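Local coordinates for RNA-directed RNA polymerase (Infectious pancreatic necrosis virus, PDB 3ZED), which probably copies viral RNA as an RNA-dependent RNA polymerase, joining ribonucleoside triphosphates into a growing strand, and also occurs covalently linked to the genome, at residues 374-379 and 391-396; 487-492 and 708-713; 607-612 and 636-641. All coordinates share one frame; numbering follows the deposited sequence.

Contact 1 of 3, residues 374-379 and 391-396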
ATOM      1  N   ASP B 374      -5.895 -10.287  27.524  1.00 47.85           N
ATOM      2  CA  ASP B 374      -5.768 -11.729  27.732  1.00 50.37           C
ATOM      3  C   ASP B 374      -4.288 -12.142  27.716  1.00 53.70           C
ATOM      4  O   ASP B 374      -3.879 -12.950  28.550  1.00 55.36           O
ATOM      5  CB  ASP B 374      -6.593 -12.535  26.692  1.00 53.96           C
ATOM      6  CG  ASP B 374      -8.115 -12.408  26.813  1.00 75.82           C
ATOM      7  OD1 ASP B 374      -8.590 -11.644  27.704  1.00 79.30           O
ATOM      8  OD2 ASP B 374      -8.832 -13.050  26.009  1.00 84.03           O
ATOM      9  N   SER B 375      -3.483 -11.542  26.823  1.00 48.01           N
ATOM     10  CA  SER B 375      -2.054 -11.814  26.741  1.00 48.06           C
ATOM     11  C   SER B 375      -1.360 -11.443  28.044  1.00 52.70           C
ATOM     12  O   SER B 375      -0.610 -12.262  28.588  1.00 53.99           O
ATOM     13  CB  SER B 375      -1.419 -11.069  25.570  1.00 49.81           C
ATOM     14  OG  SER B 375      -1.708 -11.746  24.358  1.00 59.31           O
ATOM     15  N   LEU B 376      -1.638 -10.227  28.558  1.00 46.82           N
ATOM     16  CA  LEU B 376      -1.058  -9.716  29.803  1.00 46.00           C
ATOM     17  C   LEU B 376      -1.457 -10.584  31.014  1.00 53.00           C
ATOM     18  O   LEU B 376      -0.598 -10.854  31.857  1.00 52.15           O
ATOM     19  CB  LEU B 376      -1.447  -8.251  30.042  1.00 44.10           C
ATOM     20  CG  LEU B 376      -0.828  -7.221  29.069  1.00 46.22           C
ATOM     21  CD1 LEU B 376      -1.576  -5.917  29.145  1.00 43.10           C
ATOM     22  CD2 LEU B 376       0.702  -7.008  29.321  1.00 46.01           C
ATOM     23  N   ASP B 377      -2.742 -11.047  31.076  1.00 51.48           N
ATOM     24  CA  ASP B 377      -3.232 -11.900  32.165  1.00 53.95           C
ATOM     25  C   ASP B 377      -2.581 -13.279  32.135  1.00 60.98           C
ATOM     26  O   ASP B 377      -2.360 -13.865  33.196  1.00 62.97           O
ATOM     27  CB  ASP B 377      -4.773 -12.058  32.113  1.00 56.29           C
ATOM     28  CG  ASP B 377      -5.590 -10.778  32.246  1.00 66.47           C
ATOM     29  OD1 ASP B 377      -4.985  -9.701  32.513  1.00 65.63           O
ATOM     30  OD2 ASP B 377      -6.829 -10.842  32.047  1.00 68.96           O
ATOM     31  N   ASN B 378      -2.306 -13.808  30.927  1.00 57.92           N
ATOM     32  CA  ASN B 378      -1.721 -15.136  30.741  1.00 59.95           C
ATOM     33  C   ASN B 378      -0.181 -15.075  30.592  1.00 64.02           C
ATOM     34  O   ASN B 378       0.456 -16.107  30.376  1.00 63.30           O
ATOM     35  CB  ASN B 378      -2.362 -15.814  29.534  1.00 62.17           C
ATOM     36  CG  ASN B 378      -3.811 -16.180  29.758  1.00 90.43           C
ATOM     37  OD1 ASN B 378      -4.157 -16.900  30.704  1.00 85.47           O
ATOM     38  ND2 ASN B 378      -4.688 -15.712  28.881  1.00 83.46           N
ATOM     39  N   ASP B 379       0.400 -13.869  30.754  1.00 60.89           N
ATOM     40  CA  ASP B 379       1.832 -13.572  30.631  1.00 61.75           C
ATOM     41  C   ASP B 379       2.405 -14.151  29.296  1.00 64.81           C
ATOM     42  O   ASP B 379       3.459 -14.808  29.270  1.00 64.88           O
ATOM     43  CB  ASP B 379       2.614 -14.045  31.872  1.00 66.63           C
ATOM     44  CG  ASP B 379       3.919 -13.298  32.095  1.00 88.63           C
ATOM     45  OD1 ASP B 379       3.883 -12.039  32.227  1.00 88.73           O
ATOM     46  OD2 ASP B 379       4.978 -13.961  32.131  1.00101.95           O
ATOM     47  N   TYR B 391       4.148  -4.653  15.660  1.00 35.36           N
ATOM     48  CA  TYR B 391       3.743  -4.356  17.030  1.00 34.04           C
ATOM     49  C   TYR B 391       4.118  -5.536  17.875  1.00 39.19           C
ATOM     50  O   TYR B 391       3.766  -6.661  17.525  1.00 38.81           O
ATOM     51  CB  TYR B 391       2.238  -4.051  17.123  1.00 33.88           C
ATOM     52  CG  TYR B 391       1.853  -2.865  16.268  1.00 34.19           C
ATOM     53  CD1 TYR B 391       2.051  -1.558  16.721  1.00 34.63           C
ATOM     54  CD2 TYR B 391       1.369  -3.043  14.972  1.00 33.20           C
ATOM     55  CE1 TYR B 391       1.736  -0.463  15.921  1.00 34.55           C
ATOM     56  CE2 TYR B 391       1.036  -1.951  14.170  1.00 33.33           C
ATOM     57  CZ  TYR B 391       1.231  -0.665  14.646  1.00 38.19           C
ATOM     58  OH  TYR B 391       0.916   0.403  13.853  1.00 40.25           O
ATOM     59  N   ILE B 392       4.878  -5.289  18.959  1.00 37.03           N
ATOM     60  CA  ILE B 392       5.307  -6.325  19.888  1.00 37.75           C
ATOM     61  C   ILE B 392       4.876  -5.972  21.310  1.00 44.60           C
ATOM     62  O   ILE B 392       5.146  -4.876  21.812  1.00 45.38           O
ATOM     63  CB  ILE B 392       6.841  -6.611  19.798  1.00 40.41           C
ATOM     64  CG1 ILE B 392       7.186  -7.367  18.502  1.00 39.96           C
ATOM     65  CG2 ILE B 392       7.372  -7.379  21.040  1.00 41.57           C
ATOM     66  CD1 ILE B 392       8.665  -7.356  18.117  1.00 34.74           C
ATOM     67  N   LEU B 393       4.236  -6.941  21.960  1.00 42.89           N
ATOM     68  CA  LEU B 393       3.866  -6.886  23.365  1.00 43.03           C
ATOM     69  C   LEU B 393       4.752  -7.896  24.096  1.00 46.23           C
ATOM     70  O   LEU B 393       4.605  -9.094  23.888  1.00 45.21           O
ATOM     71  CB  LEU B 393       2.366  -7.204  23.554  1.00 43.34           C
ATOM     72  CG  LEU B 393       1.716  -6.966  24.942  1.00 48.45           C
ATOM     73  CD1 LEU B 393       0.224  -7.159  24.861  1.00 47.12           C
ATOM     74  CD2 LEU B 393       2.211  -7.954  25.997  1.00 53.66           C
ATOM     75  N   GLN B 394       5.693  -7.412  24.908  1.00 44.40           N
ATOM     76  CA  GLN B 394       6.550  -8.242  25.756  1.00 45.89           C
ATOM     77  C   GLN B 394       7.042  -7.420  26.937  1.00 50.68           C
ATOM     78  O   GLN B 394       7.166  -6.197  26.813  1.00 50.13           O
ATOM     79  CB  GLN B 394       7.713  -8.903  24.989  1.00 47.46           C
ATOM     80  CG  GLN B 394       8.926  -8.038  24.674  1.00 56.28           C
ATOM     81  CD  GLN B 394       9.952  -8.860  23.945  1.00 67.04           C
ATOM     82  OE1 GLN B 394       9.948  -8.926  22.723  1.00 60.88           O
ATOM     83  NE2 GLN B 394      10.826  -9.542  24.674  1.00 53.18           N
ATOM     84  N   ASP B 395       7.267  -8.095  28.088  1.00 48.00           N
ATOM     85  CA  ASP B 395       7.758  -7.526  29.348  1.00 48.08           C
ATOM     86  C   ASP B 395       6.902  -6.320  29.810  1.00 51.15           C
ATOM     87  O   ASP B 395       7.437  -5.241  30.127  1.00 47.78           O
ATOM     88  CB  ASP B 395       9.247  -7.139  29.224  1.00 49.58           C
ATOM     89  CG  ASP B 395      10.151  -8.272  28.776  1.00 57.99           C
ATOM     90  OD1 ASP B 395      10.073  -9.367  29.376  1.00 62.12           O
ATOM     91  OD2 ASP B 395      10.928  -8.066  27.824  1.00 57.83           O
ATOM     92  N   ASN B 396       5.557  -6.519  29.830  1.00 49.82           N
ATOM     93  CA  ASN B 396       4.555  -5.516  30.219  1.00 49.21           C
ATOM     94  C   ASN B 396       4.778  -4.176  29.466  1.00 52.27           C
ATOM     95  O   ASN B 396       4.581  -3.089  30.029  1.00 53.17           O
ATOM     96  CB  ASN B 396       4.561  -5.310  31.751  1.00 48.11           C
ATOM     97  CG  ASN B 396       3.355  -4.561  32.264  1.00 57.35           C
ATOM     98  OD1 ASN B 396       2.238  -4.711  31.756  1.00 52.79           O
ATOM     99  ND2 ASN B 396       3.565  -3.702  33.253  1.00 48.80           N
TER
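N396 OD1 accepts a hydrogen bond from the backbone N of R525 and, by packing alone, lies 3.7 Å from the methyl CD2 of L376. ND2 of the same amide donates to E526 OE1, so both polar ends are satisfied by the start of helix 524-533, whose L524 also touches L376, L393 and N396; the two bonds fix the rotation of the amide. With CG anti to the backbone N (chi1 -166°), the N396 side chain meets that of L376 at about a right angle. The apolar half of the contact is a methyl pair, L376 CD2 against L393 CD2 at 3.8 Å. L393 points toward the helix, whereas L376 gets there through the end of its chain. Here the C-terminal turn of helix 364-377 packs on strand 389-394 of the four-stranded antiparallel sheet in the polymerase palm region. S375 adds a looser approach, its CB 4.3 Å from L393 CD1. Past the last turn, D379 has positive phi (50°) and closes the helix with a Schellman motif; its carboxylate forms a salt bridge with R525, whose NH2 also bonds to L376 O.

Contact 2 of 3, residues 487-492 and 708-713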
ATOM      1  N   VAL B 487      11.761 -10.130   9.751  1.00 43.50           N
ATOM      2  CA  VAL B 487      12.245  -9.497  10.977  1.00 43.87           C
ATOM      3  C   VAL B 487      11.613 -10.216  12.208  1.00 46.17           C
ATOM      4  O   VAL B 487      12.337 -10.576  13.138  1.00 46.54           O
ATOM      5  CB  VAL B 487      11.996  -7.951  10.976  1.00 47.19           C
ATOM      6  CG1 VAL B 487      12.301  -7.323  12.338  1.00 47.76           C
ATOM      7  CG2 VAL B 487      12.804  -7.259   9.878  1.00 46.62           C
ATOM      8  N   VAL B 488      10.294 -10.481  12.163  1.00 42.03           N
ATOM      9  CA  VAL B 488       9.550 -11.145  13.254  1.00 41.98           C
ATOM     10  C   VAL B 488      10.028 -12.602  13.413  1.00 46.82           C
ATOM     11  O   VAL B 488      10.297 -13.006  14.541  1.00 48.96           O
ATOM     12  CB  VAL B 488       8.006 -11.037  13.079  1.00 43.72           C
ATOM     13  CG1 VAL B 488       7.256 -11.930  14.066  1.00 44.05           C
ATOM     14  CG2 VAL B 488       7.553  -9.590  13.223  1.00 41.39           C
ATOM     15  N   ALA B 489      10.184 -13.358  12.303  1.00 40.85           N
ATOM     16  CA  ALA B 489      10.690 -14.739  12.345  1.00 41.62           C
ATOM     17  C   ALA B 489      12.082 -14.806  13.011  1.00 46.30           C
ATOM     18  O   ALA B 489      12.352 -15.727  13.781  1.00 46.74           O
ATOM     19  CB  ALA B 489      10.757 -15.316  10.943  1.00 42.13           C
ATOM     20  N   GLU B 490      12.948 -13.812  12.726  1.00 43.20           N
ATOM     21  CA  GLU B 490      14.296 -13.732  13.290  1.00 43.96           C
ATOM     22  C   GLU B 490      14.241 -13.342  14.773  1.00 47.93           C
ATOM     23  O   GLU B 490      15.057 -13.824  15.539  1.00 49.49           O
ATOM     24  CB  GLU B 490      15.190 -12.770  12.486  1.00 44.54           C
ATOM     25  CG  GLU B 490      15.656 -13.359  11.162  1.00 49.95           C
ATOM     26  CD  GLU B 490      16.524 -14.597  11.265  1.00 65.91           C
ATOM     27  OE1 GLU B 490      17.389 -14.667  12.171  1.00 50.31           O
ATOM     28  OE2 GLU B 490      16.330 -15.508  10.431  1.00 65.19           O
ATOM     29  N   TRP B 491      13.250 -12.533  15.179  1.00 43.75           N
ATOM     30  CA  TRP B 491      13.032 -12.165  16.585  1.00 44.16           C
ATOM     31  C   TRP B 491      12.644 -13.422  17.368  1.00 49.09           C
ATOM     32  O   TRP B 491      13.251 -13.696  18.403  1.00 51.14           O
ATOM     33  CB  TRP B 491      11.970 -11.060  16.686  1.00 41.36           C
ATOM     34  CG  TRP B 491      11.365 -10.836  18.041  1.00 42.34           C
ATOM     35  CD1 TRP B 491      11.941 -10.201  19.104  1.00 45.59           C
ATOM     36  CD2 TRP B 491      10.018 -11.137  18.434  1.00 41.62           C
ATOM     37  NE1 TRP B 491      11.044 -10.101  20.140  1.00 44.64           N
ATOM     38  CE2 TRP B 491       9.855 -10.674  19.760  1.00 45.94           C
ATOM     39  CE3 TRP B 491       8.923 -11.755  17.789  1.00 42.43           C
ATOM     40  CZ2 TRP B 491       8.648 -10.834  20.467  1.00 45.24           C
ATOM     41  CZ3 TRP B 491       7.731 -11.908  18.489  1.00 44.22           C
ATOM     42  CH2 TRP B 491       7.601 -11.454  19.812  1.00 45.06           C
ATOM     43  N   VAL B 492      11.719 -14.236  16.819  1.00 45.13           N
ATOM     44  CA  VAL B 492      11.279 -15.502  17.419  1.00 46.26           C
ATOM     45  C   VAL B 492      12.488 -16.468  17.506  1.00 53.45           C
ATOM     46  O   VAL B 492      12.732 -17.027  18.578  1.00 54.68           O
ATOM     47  CB  VAL B 492      10.074 -16.125  16.649  1.00 49.32           C
ATOM     48  CG1 VAL B 492       9.736 -17.532  17.157  1.00 49.96           C
ATOM     49  CG2 VAL B 492       8.839 -15.219  16.720  1.00 47.09           C
ATOM     50  N   GLU B 708       6.147 -22.527  16.235  1.00 65.31           N
ATOM     51  CA  GLU B 708       6.395 -23.920  15.827  1.00 65.96           C
ATOM     52  C   GLU B 708       6.989 -23.963  14.426  1.00 66.42           C
ATOM     53  O   GLU B 708       7.879 -24.769  14.171  1.00 68.43           O
ATOM     54  CB  GLU B 708       5.109 -24.761  15.904  1.00 68.39           C
ATOM     55  CG  GLU B 708       4.665 -25.009  17.337  1.00 84.00           C
ATOM     56  CD  GLU B 708       3.299 -25.634  17.555  1.00109.33           C
ATOM     57  OE1 GLU B 708       2.337 -25.257  16.846  1.00100.01           O
ATOM     58  OE2 GLU B 708       3.185 -26.483  18.467  1.00110.71           O
ATOM     59  N   VAL B 709       6.525 -23.074  13.533  1.00 58.63           N
ATOM     60  CA  VAL B 709       7.007 -22.959  12.151  1.00 56.66           C
ATOM     61  C   VAL B 709       8.479 -22.482  12.164  1.00 59.35           C
ATOM     62  O   VAL B 709       9.306 -23.058  11.455  1.00 59.33           O
ATOM     63  CB  VAL B 709       6.091 -22.048  11.279  1.00 57.55           C
ATOM     64  CG1 VAL B 709       6.670 -21.851   9.878  1.00 56.08           C
ATOM     65  CG2 VAL B 709       4.668 -22.606  11.197  1.00 57.43           C
ATOM     66  N   THR B 710       8.802 -21.479  13.008  1.00 55.95           N
ATOM     67  CA  THR B 710      10.162 -20.929  13.139  1.00 55.87           C
ATOM     68  C   THR B 710      11.143 -21.994  13.659  1.00 63.63           C
ATOM     69  O   THR B 710      12.254 -22.091  13.133  1.00 64.10           O
ATOM     70  CB  THR B 710      10.175 -19.675  14.030  1.00 56.06           C
ATOM     71  OG1 THR B 710       9.326 -18.689  13.451  1.00 53.87           O
ATOM     72  CG2 THR B 710      11.559 -19.075  14.169  1.00 54.25           C
ATOM     73  N   THR B 711      10.731 -22.788  14.665  1.00 62.87           N
ATOM     74  CA  THR B 711      11.581 -23.836  15.240  1.00 65.59           C
ATOM     75  C   THR B 711      11.838 -24.944  14.199  1.00 69.06           C
ATOM     76  O   THR B 711      12.937 -25.492  14.173  1.00 69.16           O
ATOM     77  CB  THR B 711      10.995 -24.380  16.546  1.00 85.78           C
ATOM     78  OG1 THR B 711       9.667 -24.853  16.307  1.00 94.24           O
ATOM     79  CG2 THR B 711      10.983 -23.331  17.660  1.00 84.42           C
ATOM     80  N   ALA B 712      10.857 -25.219  13.310  1.00 65.02           N
ATOM     81  CA  ALA B 712      11.007 -26.212  12.249  1.00 65.54           C
ATOM     82  C   ALA B 712      12.015 -25.718  11.201  1.00 68.09           C
ATOM     83  O   ALA B 712      12.925 -26.465  10.850  1.00 68.38           O
ATOM     84  CB  ALA B 712       9.660 -26.514  11.607  1.00 65.57           C
ATOM     85  N   ILE B 713      11.898 -24.438  10.771  1.00 62.55           N
ATOM     86  CA  ILE B 713      12.790 -23.828   9.781  1.00 60.76           C
ATOM     87  C   ILE B 713      14.235 -23.827  10.309  1.00 66.93           C
ATOM     88  O   ILE B 713      15.148 -24.214   9.571  1.00 68.00           O
ATOM     89  CB  ILE B 713      12.287 -22.413   9.369  1.00 60.66           C
ATOM     90  CG1 ILE B 713      10.985 -22.542   8.542  1.00 59.36           C
ATOM     91  CG2 ILE B 713      13.374 -21.640   8.574  1.00 61.21           C
ATOM     92  CD1 ILE B 713      10.159 -21.303   8.406  1.00 59.05           C
TER
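T710 contributes more than half of the buried surface, and every close approach between the two segments involves its side chain. Its CG2 stands anti to the backbone N (chi1 -60°, measured to OG1) and reaches the backbone of the partner helix, ending 3.5 Å from A489 O. The same methyl lies 3.8 Å from V492 CG1, and T710 CB is equally close to that atom, so one valine branch rests against the fork of the threonine. V492 CG1 is itself anti to the backbone N, which turns this branch rather than CG2 into the contact. The T710 hydroxyl is used within its own helix: OG1 bonds to L706 O, one turn back, and meets the partner helix by packing alone, 3.9 Å from V492 CG1. The CA atoms of A489 and T710 are 6.3 Å apart, with only a methyl on A489. The contact joins helix 476-493 of the palm region to helix 706-714 of the C-terminal region. Behind it, V487, V488 and W491 on the former helix pack on strand 389-394. Helix 194-204 lines the junction, where L200 touches both A489 and I713.

Contact 3 of 3, residues 607-612 and 636-641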
ATOM      1  N   ALA B 607     -19.946  22.135   1.131  1.00 65.74           N
ATOM      2  CA  ALA B 607     -20.239  20.843   1.751  1.00 63.31           C
ATOM      3  C   ALA B 607     -18.952  20.277   2.365  1.00 63.80           C
ATOM      4  O   ALA B 607     -18.985  19.778   3.495  1.00 61.67           O
ATOM      5  CB  ALA B 607     -20.819  19.876   0.726  1.00 64.22           C
ATOM      6  N   TYR B 608     -17.806  20.411   1.634  1.00 58.85           N
ATOM      7  CA  TYR B 608     -16.477  19.970   2.072  1.00 56.27           C
ATOM      8  C   TYR B 608     -16.115  20.654   3.399  1.00 58.84           C
ATOM      9  O   TYR B 608     -15.536  20.011   4.267  1.00 58.48           O
ATOM     10  CB  TYR B 608     -15.390  20.241   0.989  1.00 57.21           C
ATOM     11  CG  TYR B 608     -13.994  20.327   1.573  1.00 56.41           C
ATOM     12  CD1 TYR B 608     -13.254  19.177   1.833  1.00 56.76           C
ATOM     13  CD2 TYR B 608     -13.465  21.550   1.984  1.00 56.96           C
ATOM     14  CE1 TYR B 608     -12.016  19.242   2.465  1.00 57.81           C
ATOM     15  CE2 TYR B 608     -12.241  21.626   2.640  1.00 56.60           C
ATOM     16  CZ  TYR B 608     -11.516  20.471   2.871  1.00 64.73           C
ATOM     17  OH  TYR B 608     -10.301  20.557   3.508  1.00 67.20           O
ATOM     18  N   GLN B 609     -16.450  21.950   3.540  1.00 55.74           N
ATOM     19  CA  GLN B 609     -16.203  22.764   4.733  1.00 55.39           C
ATOM     20  C   GLN B 609     -16.859  22.149   5.962  1.00 58.64           C
ATOM     21  O   GLN B 609     -16.219  22.061   7.014  1.00 59.98           O
ATOM     22  CB  GLN B 609     -16.724  24.201   4.524  1.00 58.06           C
ATOM     23  CG  GLN B 609     -15.899  25.021   3.526  1.00 72.36           C
ATOM     24  CD  GLN B 609     -14.483  25.293   4.001  1.00 80.55           C
ATOM     25  OE1 GLN B 609     -14.246  25.785   5.118  1.00 67.76           O
ATOM     26  NE2 GLN B 609     -13.514  24.975   3.154  1.00 76.26           N
ATOM     27  N   ILE B 610     -18.115  21.693   5.823  1.00 51.97           N
ATOM     28  CA  ILE B 610     -18.849  21.025   6.903  1.00 48.90           C
ATOM     29  C   ILE B 610     -18.185  19.657   7.189  1.00 50.51           C
ATOM     30  O   ILE B 610     -17.975  19.323   8.359  1.00 50.89           O
ATOM     31  CB  ILE B 610     -20.351  20.878   6.549  1.00 51.19           C
ATOM     32  CG1 ILE B 610     -21.023  22.276   6.415  1.00 52.66           C
ATOM     33  CG2 ILE B 610     -21.083  19.965   7.560  1.00 47.94           C
ATOM     34  CD1 ILE B 610     -22.257  22.322   5.560  1.00 55.78           C
ATOM     35  N   VAL B 611     -17.882  18.879   6.121  1.00 44.16           N
ATOM     36  CA  VAL B 611     -17.256  17.555   6.200  1.00 43.38           C
ATOM     37  C   VAL B 611     -15.926  17.634   7.012  1.00 47.94           C
ATOM     38  O   VAL B 611     -15.729  16.838   7.920  1.00 47.67           O
ATOM     39  CB  VAL B 611     -17.058  16.929   4.788  1.00 46.67           C
ATOM     40  CG1 VAL B 611     -16.177  15.676   4.833  1.00 44.50           C
ATOM     41  CG2 VAL B 611     -18.408  16.593   4.144  1.00 47.23           C
ATOM     42  N   ARG B 612     -15.059  18.599   6.698  1.00 46.48           N
ATOM     43  CA  ARG B 612     -13.761  18.816   7.351  1.00 46.23           C
ATOM     44  C   ARG B 612     -13.894  18.898   8.886  1.00 44.93           C
ATOM     45  O   ARG B 612     -13.175  18.199   9.586  1.00 41.67           O
ATOM     46  CB  ARG B 612     -13.110  20.094   6.796  1.00 50.97           C
ATOM     47  CG  ARG B 612     -11.892  20.579   7.577  1.00 60.39           C
ATOM     48  CD  ARG B 612     -11.719  22.077   7.426  1.00 66.00           C
ATOM     49  NE  ARG B 612     -11.140  22.411   6.128  1.00 65.39           N
ATOM     50  CZ  ARG B 612     -10.777  23.630   5.768  1.00 74.45           C
ATOM     51  NH1 ARG B 612     -10.932  24.651   6.604  1.00 58.94           N
ATOM     52  NH2 ARG B 612     -10.238  23.840   4.578  1.00 66.48           N
ATOM     53  N   LEU B 636     -21.465  23.988  12.879  1.00 57.91           N
ATOM     54  CA  LEU B 636     -22.825  24.529  12.940  1.00 60.26           C
ATOM     55  C   LEU B 636     -22.907  25.891  12.228  1.00 67.82           C
ATOM     56  O   LEU B 636     -23.894  26.144  11.538  1.00 68.24           O
ATOM     57  CB  LEU B 636     -23.338  24.616  14.391  1.00 60.82           C
ATOM     58  CG  LEU B 636     -23.578  23.269  15.129  1.00 65.11           C
ATOM     59  CD1 LEU B 636     -23.930  23.496  16.596  1.00 65.61           C
ATOM     60  CD2 LEU B 636     -24.693  22.448  14.476  1.00 67.83           C
ATOM     61  N   ASP B 637     -21.852  26.732  12.339  1.00 66.40           N
ATOM     62  CA  ASP B 637     -21.789  28.028  11.659  1.00 68.73           C
ATOM     63  C   ASP B 637     -21.747  27.835  10.133  1.00 74.11           C
ATOM     64  O   ASP B 637     -22.413  28.584   9.421  1.00 75.95           O
ATOM     65  CB  ASP B 637     -20.587  28.858  12.137  1.00 70.95           C
ATOM     66  CG  ASP B 637     -20.591  30.307  11.674  1.00 84.37           C
ATOM     67  OD1 ASP B 637     -21.465  31.079  12.140  1.00 86.24           O
ATOM     68  OD2 ASP B 637     -19.693  30.682  10.884  1.00 88.98           O
ATOM     69  N   LYS B 638     -20.998  26.821   9.641  1.00 69.70           N
ATOM     70  CA  LYS B 638     -20.911  26.491   8.213  1.00 69.86           C
ATOM     71  C   LYS B 638     -22.256  25.971   7.704  1.00 75.88           C
ATOM     72  O   LYS B 638     -22.632  26.271   6.570  1.00 78.30           O
ATOM     73  CB  LYS B 638     -19.807  25.450   7.924  1.00 70.59           C
ATOM     74  CG  LYS B 638     -18.356  25.909   8.145  1.00 79.31           C
ATOM     75  CD  LYS B 638     -17.809  26.843   7.082  1.00 85.27           C
ATOM     76  CE  LYS B 638     -16.543  27.492   7.574  1.00 88.15           C
ATOM     77  NZ  LYS B 638     -16.394  28.873   7.048  1.00 96.49           N
ATOM     78  N   ARG B 639     -22.976  25.190   8.541  1.00 70.82           N
ATOM     79  CA  ARG B 639     -24.292  24.638   8.229  1.00 71.01           C
ATOM     80  C   ARG B 639     -25.345  25.750   8.170  1.00 80.23           C
ATOM     81  O   ARG B 639     -26.275  25.668   7.363  1.00 81.50           O
ATOM     82  CB  ARG B 639     -24.696  23.587   9.268  1.00 66.45           C
ATOM     83  CG  ARG B 639     -24.052  22.221   9.081  1.00 59.42           C
ATOM     84  CD  ARG B 639     -24.616  21.258  10.107  1.00 53.86           C
ATOM     85  NE  ARG B 639     -23.832  20.026  10.201  1.00 50.37           N
ATOM     86  CZ  ARG B 639     -24.044  18.938   9.471  1.00 58.29           C
ATOM     87  NH1 ARG B 639     -25.032  18.907   8.582  1.00 51.38           N
ATOM     88  NH2 ARG B 639     -23.278  17.874   9.627  1.00 44.65           N
ATOM     89  N   LYS B 640     -25.201  26.779   9.036  1.00 79.20           N
ATOM     90  CA  LYS B 640     -26.092  27.941   9.105  1.00 81.95           C
ATOM     91  C   LYS B 640     -25.898  28.838   7.864  1.00 90.80           C
ATOM     92  O   LYS B 640     -26.878  29.378   7.347  1.00 91.75           O
ATOM     93  CB  LYS B 640     -25.860  28.739  10.403  1.00 83.70           C
ATOM     94  N   ARG B 641     -24.637  28.968   7.378  1.00 89.30           N
ATOM     95  CA  ARG B 641     -24.268  29.746   6.185  1.00 91.26           C
ATOM     96  C   ARG B 641     -24.884  29.118   4.929  1.00 98.69           C
ATOM     97  O   ARG B 641     -25.260  29.838   4.003  1.00100.99           O
ATOM     98  CB  ARG B 641     -22.739  29.849   6.039  1.00 89.97           C
TER
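I610 meets K638 through CG1, and R639 chiefly through CG2, with CD1 beside the R639 stem. CG1, anti to the carbonyl carbon, lies 3.7 Å from K638 CB, and the two side chains slide past each other in opposite directions. CG2, anti to the backbone N, sits 3.5 Å above one face of the R639 guanidinium plane, displaced toward the rim, and 3.7 Å from both R639 CZ and R639 NH2. Extended from CG to NE, the arginine chain carries its head across the isoleucine at about a right angle, and the near-perpendicular last torsion (chi4 -89°) turns a face to CG2, while R639 CG stays within 4.0 Å of I610 CD1. Helices 604-621 and 625-645, joined by a short turn, form an antiparallel helical hairpin in the thumb region; the axes of the two short segments approach to 9.1 Å with 161° between their directions. K638 follows another course from R639. Its chain is bent at chi2 (-75°), which swings it across toward Q609, so that CD lies 3.8 Å from Q609 CB and CE lies 3.8 Å from Q609 OE1. Q609 is likewise bent at chi2, and the two chains meet at a slant, with the amide oxygen beside a methylene that the adjacent ammonium would be expected to polarise. On its other end the glutamine amide places NE2 over a face of the R612 guanidinium, whose edge is directed at Y608 OH through weak bonds. The R639 head is held from outside the pair: NH2 bonds to L671 O and forms a salt bridge with E614. NE, buried by the contact, has no polar partner in the model. L653 of helix 650-654 touches both I610 and R639.

Overall arrangement
From the N terminus, contact 1 comes first and closes a short loop, 11 intervening residues that include strand 382-386, so a helix is folded back on the sheet it leads into. Contact 2 then opens and spans 215 residues, tying the palm region to the C-terminal region. Contact 3 is nested inside that long loop and closes a hairpin of thumb helices. Contacts 1 and 2 follow in series yet touch: Q394 OE1 lies 3.0 Å from W491 NE1, a probable but weak hydrogen bond, and I392 packs on the same indole. Contact 3 stands apart, its nearest atoms about 23 Å from contact 1 and about 35 Å from contact 2.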